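Local coordinates for protein alpha-galactosidase 1 (Saccharomyces cerevisiae, PDB 3LRK) that hydrolyses terminal, non-reducing alpha-D-galactose residues of alpha-D-galactosides such as galactose oligosaccharides, galactomannans and galactolipids, at residues A[22-27]-A[200-205]; A[388-393]-A[447-452]; A[34-39]-A[47-52]; A[117-122]-A[150-155]; A[273-278]-A[458-463]. The protein carries 1 engineered substitution. One frame throughout, in Å; residues are numbered along the deposited sequence.

Contact 1 (A[22-27]-A[200-205]); sequences SYNGLG and IANSWR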
# COMPACT_ATOMS: atom_id res chain seq x y z
N SER A 22 24.99 20.08 4.92
CA SER A 22 24.20 20.10 6.14
C SER A 22 23.27 21.32 6.10
O SER A 22 23.73 22.42 5.82
CB SER A 22 25.11 20.17 7.36
OG SER A 22 24.35 20.42 8.53
N TYR A 23 21.98 21.15 6.39
CA TYR A 23 21.05 22.28 6.31
C TYR A 23 21.37 23.44 7.28
O TYR A 23 21.06 24.60 7.01
CB TYR A 23 19.59 21.79 6.46
CG TYR A 23 19.05 21.83 7.88
CD1 TYR A 23 18.15 22.82 8.27
CD2 TYR A 23 19.44 20.88 8.83
CE1 TYR A 23 17.64 22.87 9.59
CE2 TYR A 23 18.95 20.92 10.15
CZ TYR A 23 18.04 21.92 10.51
OH TYR A 23 17.57 21.97 11.80
N ASN A 24 21.99 23.12 8.42
CA ASN A 24 22.28 24.12 9.46
C ASN A 24 23.74 24.14 9.91
O ASN A 24 24.08 24.83 10.88
CB ASN A 24 21.37 23.92 10.69
CG ASN A 24 21.61 22.59 11.38
OD1 ASN A 24 22.38 21.76 10.89
ND2 ASN A 24 20.97 22.39 12.54
N GLY A 25 24.58 23.34 9.25
CA GLY A 25 26.00 23.24 9.58
C GLY A 25 26.35 22.24 10.67
O GLY A 25 27.51 21.98 10.92
N LEU A 26 25.33 21.66 11.32
CA LEU A 26 25.55 20.64 12.35
C LEU A 26 25.39 19.22 11.81
O LEU A 26 25.04 19.02 10.65
CB LEU A 26 24.61 20.89 13.55
CG LEU A 26 24.79 22.21 14.31
CD1 LEU A 26 23.63 22.47 15.28
CD2 LEU A 26 26.15 22.24 15.06
N GLY A 27 25.64 18.23 12.66
CA GLY A 27 25.54 16.82 12.27
C GLY A 27 26.53 16.42 11.18
O GLY A 27 26.23 15.58 10.34
N ILE A 200 15.70 19.81 6.42
CA ILE A 200 15.12 20.48 7.59
C ILE A 200 15.61 19.95 8.95
O ILE A 200 15.23 20.50 9.98
CB ILE A 200 13.56 20.38 7.57
CG1 ILE A 200 13.11 18.91 7.62
CG2 ILE A 200 12.96 21.11 6.34
CD1 ILE A 200 11.57 18.74 7.95
N ALA A 201 16.41 18.88 8.96
CA ALA A 201 16.83 18.22 10.21
C ALA A 201 18.21 17.57 10.11
O ALA A 201 18.70 17.32 9.00
CB ALA A 201 15.79 17.18 10.64
N ASN A 202 18.81 17.27 11.26
CA ASN A 202 20.12 16.63 11.34
C ASN A 202 20.09 15.11 11.48
O ASN A 202 21.07 14.43 11.15
CB ASN A 202 20.92 17.26 12.50
CG ASN A 202 21.25 18.71 12.24
OD1 ASN A 202 20.91 19.60 13.03
ND2 ASN A 202 21.93 18.97 11.12
N SER A 203 18.99 14.58 12.01
CA SER A 203 18.79 13.13 12.09
C SER A 203 17.29 12.84 12.17
O SER A 203 16.49 13.74 12.49
CB SER A 203 19.56 12.50 13.28
OG SER A 203 18.99 12.85 14.53
N TRP A 204 16.91 11.62 11.84
CA TRP A 204 15.50 11.18 11.90
C TRP A 204 15.42 9.73 12.32
O TRP A 204 16.06 8.85 11.74
CB TRP A 204 14.79 11.38 10.54
CG TRP A 204 15.61 10.95 9.38
CD1 TRP A 204 15.64 9.71 8.83
CD2 TRP A 204 16.55 11.75 8.65
NE1 TRP A 204 16.53 9.68 7.77
CE2 TRP A 204 17.11 10.92 7.65
CE3 TRP A 204 16.96 13.08 8.73
CZ2 TRP A 204 18.07 11.38 6.73
CZ3 TRP A 204 17.94 13.54 7.82
CH2 TRP A 204 18.47 12.69 6.83
N ARG A 205 14.62 9.47 13.36
CA ARG A 205 14.27 8.10 13.69
C ARG A 205 13.62 7.50 12.46
O ARG A 205 12.85 8.16 11.79
CB ARG A 205 13.33 8.08 14.89
CG ARG A 205 14.04 8.41 16.23
CD ARG A 205 14.72 7.15 16.83
NE ARG A 205 13.71 6.10 16.93
CZ ARG A 205 12.82 6.00 17.90
NH1 ARG A 205 12.83 6.84 18.94
NH2 ARG A 205 11.91 5.04 17.84

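Contact 2 (A[388-393]-A[447-452]); sequences TSTWDI and LSPNAI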
# COMPACT_ATOMS: atom_id res chain seq x y z
N THR A 388 42.45 -6.42 -7.34
CA THR A 388 43.76 -6.92 -7.75
C THR A 388 44.80 -6.76 -6.63
O THR A 388 45.89 -7.33 -6.70
CB THR A 388 44.20 -6.20 -9.05
OG1 THR A 388 43.48 -6.77 -10.15
CG2 THR A 388 45.69 -6.33 -9.32
N SER A 389 44.45 -5.99 -5.60
CA SER A 389 45.36 -5.70 -4.49
C SER A 389 45.17 -6.62 -3.29
O SER A 389 44.14 -7.29 -3.17
CB SER A 389 45.19 -4.25 -4.02
OG SER A 389 45.50 -3.34 -5.05
N THR A 390 46.16 -6.62 -2.41
CA THR A 390 46.10 -7.37 -1.15
C THR A 390 45.73 -6.41 -0.02
O THR A 390 46.23 -5.28 0.03
CB THR A 390 47.43 -8.12 -0.89
OG1 THR A 390 47.62 -9.11 -1.90
CG2 THR A 390 47.43 -8.81 0.48
N TRP A 391 44.83 -6.85 0.86
CA TRP A 391 44.32 -6.01 1.94
C TRP A 391 44.62 -6.62 3.29
O TRP A 391 44.38 -7.81 3.50
CB TRP A 391 42.81 -5.80 1.80
CG TRP A 391 42.45 -5.01 0.57
CD1 TRP A 391 42.42 -5.46 -0.71
CD2 TRP A 391 42.08 -3.62 0.52
NE1 TRP A 391 42.06 -4.44 -1.57
CE2 TRP A 391 41.84 -3.30 -0.83
CE3 TRP A 391 41.93 -2.62 1.49
CZ2 TRP A 391 41.46 -2.03 -1.25
CZ3 TRP A 391 41.55 -1.35 1.08
CH2 TRP A 391 41.32 -1.06 -0.29
N ASP A 392 45.14 -5.80 4.20
CA ASP A 392 45.36 -6.21 5.58
C ASP A 392 44.05 -6.17 6.36
O ASP A 392 43.32 -5.18 6.28
CB ASP A 392 46.40 -5.32 6.26
CG ASP A 392 47.83 -5.60 5.77
OD1 ASP A 392 48.06 -6.69 5.20
OD2 ASP A 392 48.70 -4.73 5.97
N ILE A 393 43.77 -7.24 7.08
CA ILE A 393 42.56 -7.35 7.89
C ILE A 393 42.87 -6.91 9.31
O ILE A 393 43.81 -7.41 9.94
CB ILE A 393 42.01 -8.80 7.92
CG1 ILE A 393 41.84 -9.34 6.49
CG2 ILE A 393 40.69 -8.88 8.71
CD1 ILE A 393 41.62 -10.84 6.42
N LEU A 447 44.09 -10.38 3.06
CA LEU A 447 43.23 -11.00 2.05
C LEU A 447 43.76 -10.66 0.66
O LEU A 447 43.82 -9.49 0.28
CB LEU A 447 41.78 -10.53 2.20
CG LEU A 447 40.62 -11.51 1.98
CD1 LEU A 447 39.30 -10.75 1.89
CD2 LEU A 447 40.80 -12.41 0.77
N SER A 448 44.13 -11.70 -0.08
CA SER A 448 44.67 -11.57 -1.43
C SER A 448 43.57 -11.86 -2.46
O SER A 448 42.57 -12.50 -2.13
CB SER A 448 45.83 -12.55 -1.64
OG SER A 448 46.80 -12.43 -0.62
N PRO A 449 43.76 -11.40 -3.71
CA PRO A 449 42.83 -11.82 -4.76
C PRO A 449 42.70 -13.34 -4.82
O PRO A 449 43.67 -14.06 -4.52
CB PRO A 449 43.50 -11.29 -6.03
CG PRO A 449 44.28 -10.13 -5.59
CD PRO A 449 44.79 -10.49 -4.23
N ASN A 450 41.51 -13.81 -5.19
CA ASN A 450 41.21 -15.25 -5.35
C ASN A 450 41.07 -16.03 -4.03
O ASN A 450 40.48 -17.12 -4.02
CB ASN A 450 42.22 -15.94 -6.30
CG ASN A 450 42.62 -15.07 -7.48
OD1 ASN A 450 41.77 -14.52 -8.19
ND2 ASN A 450 43.93 -14.93 -7.69
N ALA A 451 41.61 -15.48 -2.94
CA ALA A 451 41.54 -16.11 -1.62
C ALA A 451 40.21 -15.81 -0.91
O ALA A 451 39.50 -14.87 -1.28
CB ALA A 451 42.72 -15.67 -0.77
N ILE A 452 39.88 -16.60 0.11
CA ILE A 452 38.69 -16.31 0.91
C ILE A 452 39.03 -15.95 2.36
O ILE A 452 39.97 -16.49 2.95
CB ILE A 452 37.58 -17.43 0.82
CG1 ILE A 452 37.77 -18.52 1.88
CG2 ILE A 452 37.48 -18.02 -0.60
CD1 ILE A 452 36.49 -19.27 2.22

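Contact 3 (A[34-39]-A[47-52]); sequences WDNWNT and QLLLDT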
# COMPACT_ATOMS: atom_id res chain seq x y z
N TRP A 34 23.71 10.70 25.51
CA TRP A 34 22.94 9.88 26.43
C TRP A 34 21.55 10.48 26.61
O TRP A 34 21.37 11.70 26.59
CB TRP A 34 23.68 9.80 27.78
CG TRP A 34 22.91 9.17 28.92
CD1 TRP A 34 22.85 7.84 29.24
CD2 TRP A 34 22.11 9.85 29.90
NE1 TRP A 34 22.06 7.65 30.35
CE2 TRP A 34 21.59 8.86 30.78
CE3 TRP A 34 21.78 11.19 30.12
CZ2 TRP A 34 20.76 9.18 31.86
CZ3 TRP A 34 20.94 11.50 31.20
CH2 TRP A 34 20.45 10.50 32.05
N ASP A 35 20.56 9.60 26.80
CA ASP A 35 19.18 9.99 27.03
C ASP A 35 18.69 9.20 28.25
O ASP A 35 18.97 8.00 28.38
CB ASP A 35 18.34 9.70 25.77
CG ASP A 35 16.88 10.13 25.89
OD1 ASP A 35 16.19 9.74 26.87
OD2 ASP A 35 16.39 10.84 24.96
N ASN A 36 17.96 9.87 29.15
CA ASN A 36 17.54 9.28 30.43
C ASN A 36 16.37 8.30 30.36
O ASN A 36 16.05 7.64 31.36
CB ASN A 36 17.18 10.40 31.41
CG ASN A 36 15.93 11.15 30.99
OD1 ASN A 36 14.80 10.75 31.30
ND2 ASN A 36 16.12 12.24 30.28
N TRP A 37 15.71 8.21 29.21
CA TRP A 37 14.43 7.50 29.13
C TRP A 37 14.50 6.01 29.51
O TRP A 37 13.80 5.59 30.44
CB TRP A 37 13.74 7.68 27.77
CG TRP A 37 12.37 7.09 27.83
CD1 TRP A 37 11.96 5.90 27.32
CD2 TRP A 37 11.24 7.65 28.51
NE1 TRP A 37 10.63 5.68 27.62
CE2 TRP A 37 10.16 6.74 28.35
CE3 TRP A 37 11.02 8.84 29.22
CZ2 TRP A 37 8.89 6.99 28.88
CZ3 TRP A 37 9.75 9.08 29.75
CH2 TRP A 37 8.71 8.16 29.58
N ASN A 38 15.31 5.24 28.78
CA ASN A 38 15.34 3.77 28.97
C ASN A 38 15.39 3.35 30.44
O ASN A 38 14.78 2.35 30.81
CB ASN A 38 16.49 3.12 28.21
CG ASN A 38 16.24 3.05 26.70
OD1 ASN A 38 15.11 3.23 26.22
ND2 ASN A 38 17.30 2.79 25.94
N THR A 39 16.06 4.14 31.26
CA THR A 39 16.37 3.72 32.63
C THR A 39 15.71 4.56 33.72
O THR A 39 15.64 4.11 34.87
CB THR A 39 17.92 3.58 32.86
OG1 THR A 39 18.58 4.84 32.64
CG2 THR A 39 18.51 2.53 31.91
N GLN A 47 19.18 17.08 39.41
CA GLN A 47 20.15 16.24 40.11
C GLN A 47 20.52 14.98 39.32
O GLN A 47 21.70 14.66 39.19
CB GLN A 47 19.66 15.86 41.51
CG GLN A 47 20.80 15.49 42.46
CD GLN A 47 21.73 16.66 42.70
OE1 GLN A 47 21.29 17.77 42.99
NE2 GLN A 47 23.03 16.42 42.59
N LEU A 48 19.51 14.27 38.81
CA LEU A 48 19.73 13.10 37.94
C LEU A 48 20.63 13.46 36.78
O LEU A 48 21.60 12.75 36.48
CB LEU A 48 18.40 12.55 37.37
CG LEU A 48 18.52 11.76 36.04
CD1 LEU A 48 19.08 10.34 36.25
CD2 LEU A 48 17.23 11.71 35.22
N LEU A 49 20.29 14.56 36.12
CA LEU A 49 20.96 14.96 34.90
C LEU A 49 22.42 15.28 35.16
O LEU A 49 23.30 14.85 34.42
CB LEU A 49 20.23 16.17 34.31
CG LEU A 49 19.64 16.08 32.91
CD1 LEU A 49 19.03 14.71 32.59
CD2 LEU A 49 18.60 17.17 32.77
N LEU A 50 22.68 16.02 36.24
CA LEU A 50 24.04 16.45 36.56
C LEU A 50 24.91 15.32 37.13
O LEU A 50 26.09 15.24 36.82
CB LEU A 50 24.03 17.68 37.47
CG LEU A 50 23.29 18.91 36.91
CD1 LEU A 50 23.41 20.11 37.83
CD2 LEU A 50 23.73 19.27 35.48
N ASP A 51 24.32 14.46 37.97
CA ASP A 51 24.99 13.23 38.46
C ASP A 51 25.40 12.31 37.31
O ASP A 51 26.51 11.79 37.30
CB ASP A 51 24.09 12.44 39.41
CG ASP A 51 23.95 13.09 40.78
OD1 ASP A 51 24.62 14.12 41.04
OD2 ASP A 51 23.16 12.56 41.58
N THR A 52 24.49 12.11 36.36
CA THR A 52 24.79 11.31 35.17
C THR A 52 25.90 11.94 34.33
O THR A 52 26.83 11.26 33.92
CB THR A 52 23.54 11.13 34.28
OG1 THR A 52 22.64 10.22 34.91
CG2 THR A 52 23.91 10.57 32.91

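Contact 4 (A[117-122]-A[150-155]); sequences GEYTCA and NCYNKG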
# COMPACT_ATOMS: atom_id res chain seq x y z
N GLY A 117 3.00 17.41 18.36
CA GLY A 117 1.62 17.05 18.61
C GLY A 117 1.05 17.91 19.71
O GLY A 117 1.73 18.78 20.24
N GLU A 118 -0.21 17.66 20.03
CA GLU A 118 -0.92 18.37 21.07
C GLU A 118 -0.27 18.08 22.43
O GLU A 118 -0.17 18.96 23.28
CB GLU A 118 -2.38 17.92 21.07
CG GLU A 118 -3.26 18.72 22.01
CD GLU A 118 -4.70 18.28 22.02
OE1 GLU A 118 -5.46 18.83 22.85
OE2 GLU A 118 -5.08 17.39 21.21
N TYR A 119 0.15 16.83 22.61
CA TYR A 119 0.81 16.35 23.83
C TYR A 119 2.04 15.56 23.45
O TYR A 119 2.18 15.10 22.32
CB TYR A 119 -0.11 15.41 24.62
CG TYR A 119 -1.46 15.99 24.93
CD1 TYR A 119 -2.59 15.61 24.19
CD2 TYR A 119 -1.61 16.94 25.95
CE1 TYR A 119 -3.84 16.14 24.48
CE2 TYR A 119 -2.85 17.48 26.24
CZ TYR A 119 -3.96 17.08 25.50
OH TYR A 119 -5.18 17.63 25.79
N THR A 120 2.93 15.39 24.44
CA THR A 120 4.06 14.49 24.30
C THR A 120 3.55 13.06 24.47
O THR A 120 2.39 12.85 24.83
CB THR A 120 5.15 14.79 25.34
OG1 THR A 120 4.64 14.54 26.66
CG2 THR A 120 5.59 16.25 25.23
N CYS A 121 4.42 12.09 24.24
CA CYS A 121 4.02 10.69 24.38
C CYS A 121 3.55 10.32 25.79
O CYS A 121 2.66 9.48 25.95
CB CYS A 121 5.14 9.78 23.89
SG CYS A 121 5.49 9.97 22.13
N ALA A 122 4.13 10.96 26.81
CA ALA A 122 3.69 10.75 28.20
C ALA A 122 2.57 11.70 28.64
O ALA A 122 2.18 11.70 29.81
CB ALA A 122 4.88 10.83 29.15
N ASN A 150 6.42 12.38 17.83
CA ASN A 150 5.31 12.25 16.86
C ASN A 150 4.03 11.74 17.49
O ASN A 150 3.12 11.27 16.80
CB ASN A 150 5.74 11.33 15.71
CG ASN A 150 4.78 11.37 14.53
OD1 ASN A 150 4.25 12.41 14.17
ND2 ASN A 150 4.59 10.21 13.90
N CYS A 151 3.95 11.83 18.82
CA CYS A 151 2.70 11.50 19.52
C CYS A 151 1.66 12.61 19.41
O CYS A 151 2.00 13.78 19.41
CB CYS A 151 2.99 11.21 21.00
SG CYS A 151 3.71 9.58 21.19
N TYR A 152 0.38 12.21 19.31
CA TYR A 152 -0.77 13.13 19.31
C TYR A 152 -0.72 14.22 18.24
O TYR A 152 -0.95 15.41 18.51
CB TYR A 152 -0.99 13.70 20.73
CG TYR A 152 -1.14 12.55 21.70
CD1 TYR A 152 -0.13 12.25 22.62
CD2 TYR A 152 -2.28 11.74 21.67
CE1 TYR A 152 -0.25 11.17 23.49
CE2 TYR A 152 -2.41 10.65 22.54
CZ TYR A 152 -1.40 10.38 23.46
OH TYR A 152 -1.50 9.31 24.31
N ASN A 153 -0.41 13.80 17.01
CA ASN A 153 -0.20 14.77 15.92
C ASN A 153 -1.47 15.30 15.23
O ASN A 153 -1.39 15.94 14.18
CB ASN A 153 0.81 14.22 14.89
CG ASN A 153 0.35 12.92 14.26
OD1 ASN A 153 -0.85 12.72 14.02
ND2 ASN A 153 1.29 12.02 14.03
N LYS A 154 -2.64 15.01 15.81
CA LYS A 154 -3.90 15.61 15.36
C LYS A 154 -4.20 15.36 13.87
O LYS A 154 -4.65 16.26 13.17
CB LYS A 154 -3.91 17.12 15.64
CG LYS A 154 -3.70 17.50 17.11
CD LYS A 154 -3.63 19.02 17.30
CE LYS A 154 -4.94 19.60 17.79
NZ LYS A 154 -4.73 21.02 18.25
N GLY A 155 -3.93 14.15 13.40
CA GLY A 155 -4.18 13.76 12.00
C GLY A 155 -3.22 14.31 10.96
O GLY A 155 -3.43 14.10 9.75

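Contact 5 (A[273-278]-A[458-463]); sequences DDEEKA and PAHGIA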
# COMPACT_ATOMS: atom_id res chain seq x y z
N ASP A 273 26.87 -10.61 25.59
CA ASP A 273 28.00 -9.77 25.16
C ASP A 273 28.11 -9.74 23.63
O ASP A 273 28.38 -8.70 23.05
CB ASP A 273 29.32 -10.25 25.78
CG ASP A 273 30.45 -9.24 25.60
OD1 ASP A 273 30.26 -8.05 25.91
OD2 ASP A 273 31.54 -9.65 25.14
N ASP A 274 27.90 -10.89 22.99
CA ASP A 274 27.89 -10.94 21.53
C ASP A 274 26.79 -10.07 20.92
O ASP A 274 27.03 -9.36 19.95
CB ASP A 274 27.76 -12.37 21.03
CG ASP A 274 29.04 -13.16 21.23
OD1 ASP A 274 30.10 -12.69 20.76
OD2 ASP A 274 28.96 -14.24 21.85
N GLU A 275 25.59 -10.13 21.51
CA GLU A 275 24.45 -9.34 21.06
C GLU A 275 24.72 -7.84 21.17
O GLU A 275 24.38 -7.08 20.27
CB GLU A 275 23.17 -9.72 21.83
CG GLU A 275 22.57 -11.05 21.40
CD GLU A 275 21.36 -11.49 22.23
OE1 GLU A 275 21.21 -11.07 23.40
OE2 GLU A 275 20.56 -12.29 21.71
N GLU A 276 25.34 -7.42 22.28
CA GLU A 276 25.69 -6.02 22.48
C GLU A 276 26.78 -5.55 21.52
O GLU A 276 26.73 -4.42 21.04
CB GLU A 276 26.08 -5.75 23.94
CG GLU A 276 24.89 -5.79 24.91
CD GLU A 276 25.22 -5.34 26.33
OE1 GLU A 276 26.38 -4.94 26.60
OE2 GLU A 276 24.31 -5.38 27.17
N LYS A 277 27.75 -6.42 21.20
CA LYS A 277 28.81 -6.08 20.23
C LYS A 277 28.26 -5.92 18.81
O LYS A 277 28.64 -4.99 18.09
CB LYS A 277 29.91 -7.15 20.21
CG LYS A 277 30.79 -7.21 21.47
CD LYS A 277 32.16 -7.82 21.16
CE LYS A 277 32.07 -9.31 20.84
NZ LYS A 277 33.41 -9.89 20.56
N ALA A 278 27.39 -6.85 18.42
CA ALA A 278 26.70 -6.81 17.13
C ALA A 278 25.89 -5.52 16.99
O ALA A 278 25.97 -4.83 15.98
CB ALA A 278 25.81 -8.03 16.97
N PRO A 458 30.30 -16.15 16.60
CA PRO A 458 29.39 -16.64 17.63
C PRO A 458 27.92 -16.37 17.30
O PRO A 458 27.60 -15.46 16.52
CB PRO A 458 29.80 -15.84 18.88
CG PRO A 458 31.14 -15.30 18.59
CD PRO A 458 31.23 -15.13 17.11
N ALA A 459 27.03 -17.18 17.89
CA ALA A 459 25.59 -16.97 17.78
C ALA A 459 25.21 -15.54 18.17
O ALA A 459 25.67 -15.03 19.20
CB ALA A 459 24.85 -17.96 18.65
N HIS A 460 24.37 -14.90 17.34
CA HIS A 460 23.95 -13.50 17.56
C HIS A 460 25.15 -12.55 17.70
O HIS A 460 25.08 -11.56 18.43
CB HIS A 460 23.03 -13.38 18.79
CG HIS A 460 21.67 -13.97 18.60
ND1 HIS A 460 20.62 -13.71 19.46
CD2 HIS A 460 21.17 -14.78 17.64
CE1 HIS A 460 19.54 -14.35 19.05
NE2 HIS A 460 19.85 -15.00 17.94
N GLY A 461 26.23 -12.86 17.01
CA GLY A 461 27.46 -12.09 17.11
C GLY A 461 27.99 -11.60 15.78
O GLY A 461 27.32 -11.72 14.74
N ILE A 462 29.21 -11.07 15.81
CA ILE A 462 29.75 -10.34 14.67
C ILE A 462 31.27 -10.50 14.52
O ILE A 462 32.00 -10.57 15.52
CB ILE A 462 29.33 -8.81 14.74
CG1 ILE A 462 29.52 -8.11 13.40
CG2 ILE A 462 30.01 -8.07 15.91
CD1 ILE A 462 29.00 -6.65 13.36
N ALA A 463 31.72 -10.59 13.28
CA ALA A 463 33.11 -10.30 12.94
C ALA A 463 33.13 -8.92 12.29
O ALA A 463 32.55 -8.71 11.22
CB ALA A 463 33.68 -11.37 12.00
O HOH W 1 26.91 -15.92 21.37
O HOH W 2 30.70 -11.29 18.37

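Contact 1 (A[22-27]-A[200-205])
Asn24 and Asn202 meet amide to amide from opposite directions, each giving the other an N-H and taking one back. Followed outward, Asn24 begins with CB over the middle of the Tyr23 ring. A chi1 of 64° sets CG between the backbone N and the carbonyl carbon and aims the amide at Asn202. Asn24 OD1 is gripped twice: Asn202 ND2 donates at 2.8 Å in a nearly straight bond (164°), while Leu26 N, 3.0 Å from OD1, closes an Asx turn from the other face of the same carbonyl. At the tip Asn24 ND2 reaches Asn202 OD1, also at 2.8 Å, on a lone pair in the carbonyl plane. The other face of Tyr23 lies on the peptide joining Ile200 and Ala201, its CE2 being 3.4 Å from Ala201 CA. An alanine at Asn24 would strip Leu26 N of its turn acceptor and would probably let the Asn202 amide lose its hold on the N-terminal loop. Asn202 stands just before barrel strand 203-205, where its OD1 also accepts from Tyr183 N of strand 182-185 and its ND2 donates to Gly256 O, while Tyr23 rests against Ser171 of helix 160-177.

Contact 2 (A[388-393]-A[447-452])
Thr390 and Ser448 stand alongside each other just beyond the end of a strand pair, their hydroxyls OG1 and OG 3.7 Å apart. The threonine methyl swings anti to the backbone N (chi1 of OG1 -64°), which brings CG2 to 3.7 Å from Leu447 O and keeps OG1 on the serine side. Pro449 points toward the opposite segment and touches it with the CG-CD side of its ring: CG lies 3.4 Å from Thr388 O, and CD is equally close to Ser389 O, a buried carbonyl for which the model offers no hydrogen-bond partner. Next to these residues Trp391 and Leu447 form an antiparallel hydrogen-bonded pair, with Trp391 N to Leu447 O at 2.9 Å and Leu447 N to Trp391 O at 2.6 Å. This is where strand 391-395 joins 442-447, an outermost strand of the antiparallel sheet in the C-terminal beta-sandwich domain; the chain then leaves in a type II turn from Ser448 to Ala451. Trp391 and Leu447 set out on the same sheet face, but the indole veers off, its NE1 bonded to Lys386 O. A glycine in place of Thr390 would probably open a gap beside Leu447 O and leave the Ser448 side chain freer to turn. Farther along the strand, Ile393 brings its CD1 to 4.2 Å from Leu447 CB, while both touch Leu453 of strand 453-457.

Contact 3 (A[34-39]-A[47-52])
The backbones stay well apart, Asn36 and Leu49 approaching no nearer than 8.0 Å between CA atoms, as strand 34-35 runs past helix 47-52 before turning into a short helix of its own. Side chains bridge the interval. With CG anti to the backbone N (chi1 170°), Trp34 extends toward the helix and presents one face of its indole to Thr52. The methyl CG2 of Thr52 sits 3.3 Å from the centroid of the Trp34 six-membered ring and only 1° off its normal, a CH-pi contact made squarely over the face. Two leucines meet the rim instead: Leu49 CD1 lies in the ring plane, 4.0 Å from Trp34 CZ3, and Leu48 CD1 is looser at 4.4 Å from Trp34 CH2. The other methyl of Leu48, CD2, packs on Asn36 CB at 4.0 Å. The indole is pinned at its far edge as well, since Trp34 NE1 donates to Ala294 O. Asp35 OD1 caps the following helix by accepting from Trp37 N at 2.8 Å. Strand 32-35, helix 46-58 and the adjoining parallel strand 68-70 make a beta-alpha-beta crossover of the TIM barrel, and the Asn36 side chain lies about 4 Å from that of Asp72, a substrate-binding residue.

Contact 4 (A[117-122]-A[150-155])
Tyr152 O accepts from Glu118 N at 2.8 Å (158°), the hydrogen bond that ties the two loops together backbone to backbone. Beside it the backbone of Gly117 packs close, its CA 3.4 Å from Cys151 O in a CA-H...O contact; a side chain on Gly117 would collide with that oxygen and with Tyr152 O. The covalent tie comes at the other end, where Cys121 SG and Cys151 SG are 2.1 Å apart. Both sulfurs lie anti to their carbonyl carbons, and the bridge has a torsion of 94°, close to the relaxed value for a disulfide. Between the two ties, Tyr119 turns its edge to the face of Tyr152 in a T-shaped pair, with planes at 86° and ring centroids 5.9 Å apart. The edge of the Tyr152 ring in turn faces backbone carbonyls: its CE1 is 3.4 Å from Thr120 O. Farther out, Lys154 crosses Glu118 at about a right angle, but Lys154 NZ stays 4.7 Å from Glu118 OE2, too far for a salt bridge, though the opposite charges probably attract weakly. A second subunit of the tetramer reaches this surface: its Val19 N bonds to Tyr152 OH, and its Pro21 packs on Tyr119. Within the barrel, 117-122 leads from strand 109-115 toward helix 131-140, whereas 150-155 leaves strand 145-149, which ends on the nucleophile Asp149, and heads for helix 160-177.

Contact 5 (A[273-278]-A[458-463])
The imidazole of His460 takes Glu275 at its edge, with both Glu275 OE2 and CG near the ring plane, while Phe214 stacks on the ring. Carboxylate and imidazole are nearly coplanar, 19° apart, and the two side chains run side by side in the same direction. Glu275 is extended beyond CG, which carries OE2 to 2.7 Å from His460 ND1; the bond is almost straight at 171° and uses the anti lone pair of OE2. The other oxygen, OE1, accepts from Thr272 N, so both oxygens are bonded, which probably restricts rotation of the carboxylate. A carboxylate this close would be expected to steady positive charge on the histidine. Asp274 is the second flat group. It crosses the ring of Pro458 at about a right angle, its OD2 3.5 Å from Pro458 CB, and its two oxygens reach the other segment through separate waters, one to the turn and one to the strand. One water donates to Asp274 OD2 and to Ala459 O, both at 2.7 Å; another donates to Asp274 OD1 at 2.8 Å and accepts from Ile462 N. Deeper in, the contact becomes apolar: Ile462 CG2 rests 3.7 Å from Ala278 CA. The axes of segments 273-278 and 461-463 come within 6.6 Å and cross at 54°. Pro458 to Gly461 form a type II turn leading into strand 461-469. The arrangement is an interdomain packing typical of a two-domain glycosidase of this family, with helix 273-285 of the TIM barrel laid against the sheet of the C-terminal beta sandwich.

Contacts 1, 3 and 4 belong to the catalytic barrel, whereas contact 2 lies in the C-terminal beta sandwich and contact 5 joins the two domains. Contacts 1 and 3 reach the same parallel sheet, their centres about 24 Å apart; contact 4 connects loops after two other strands of it. Along the chain, contacts 3 and then 4 fall between the two halves of contact 1, and contact 2 falls between those of contact 5. Contacts 2 and 5 share the antiparallel sheet through neighbouring strands 391-395 and 461-469. Contacts 2 and 4, with centres about 53 Å apart, lie on opposite sides of the chain's centre, so tetramer-facing loops and sandwich edge are well separated.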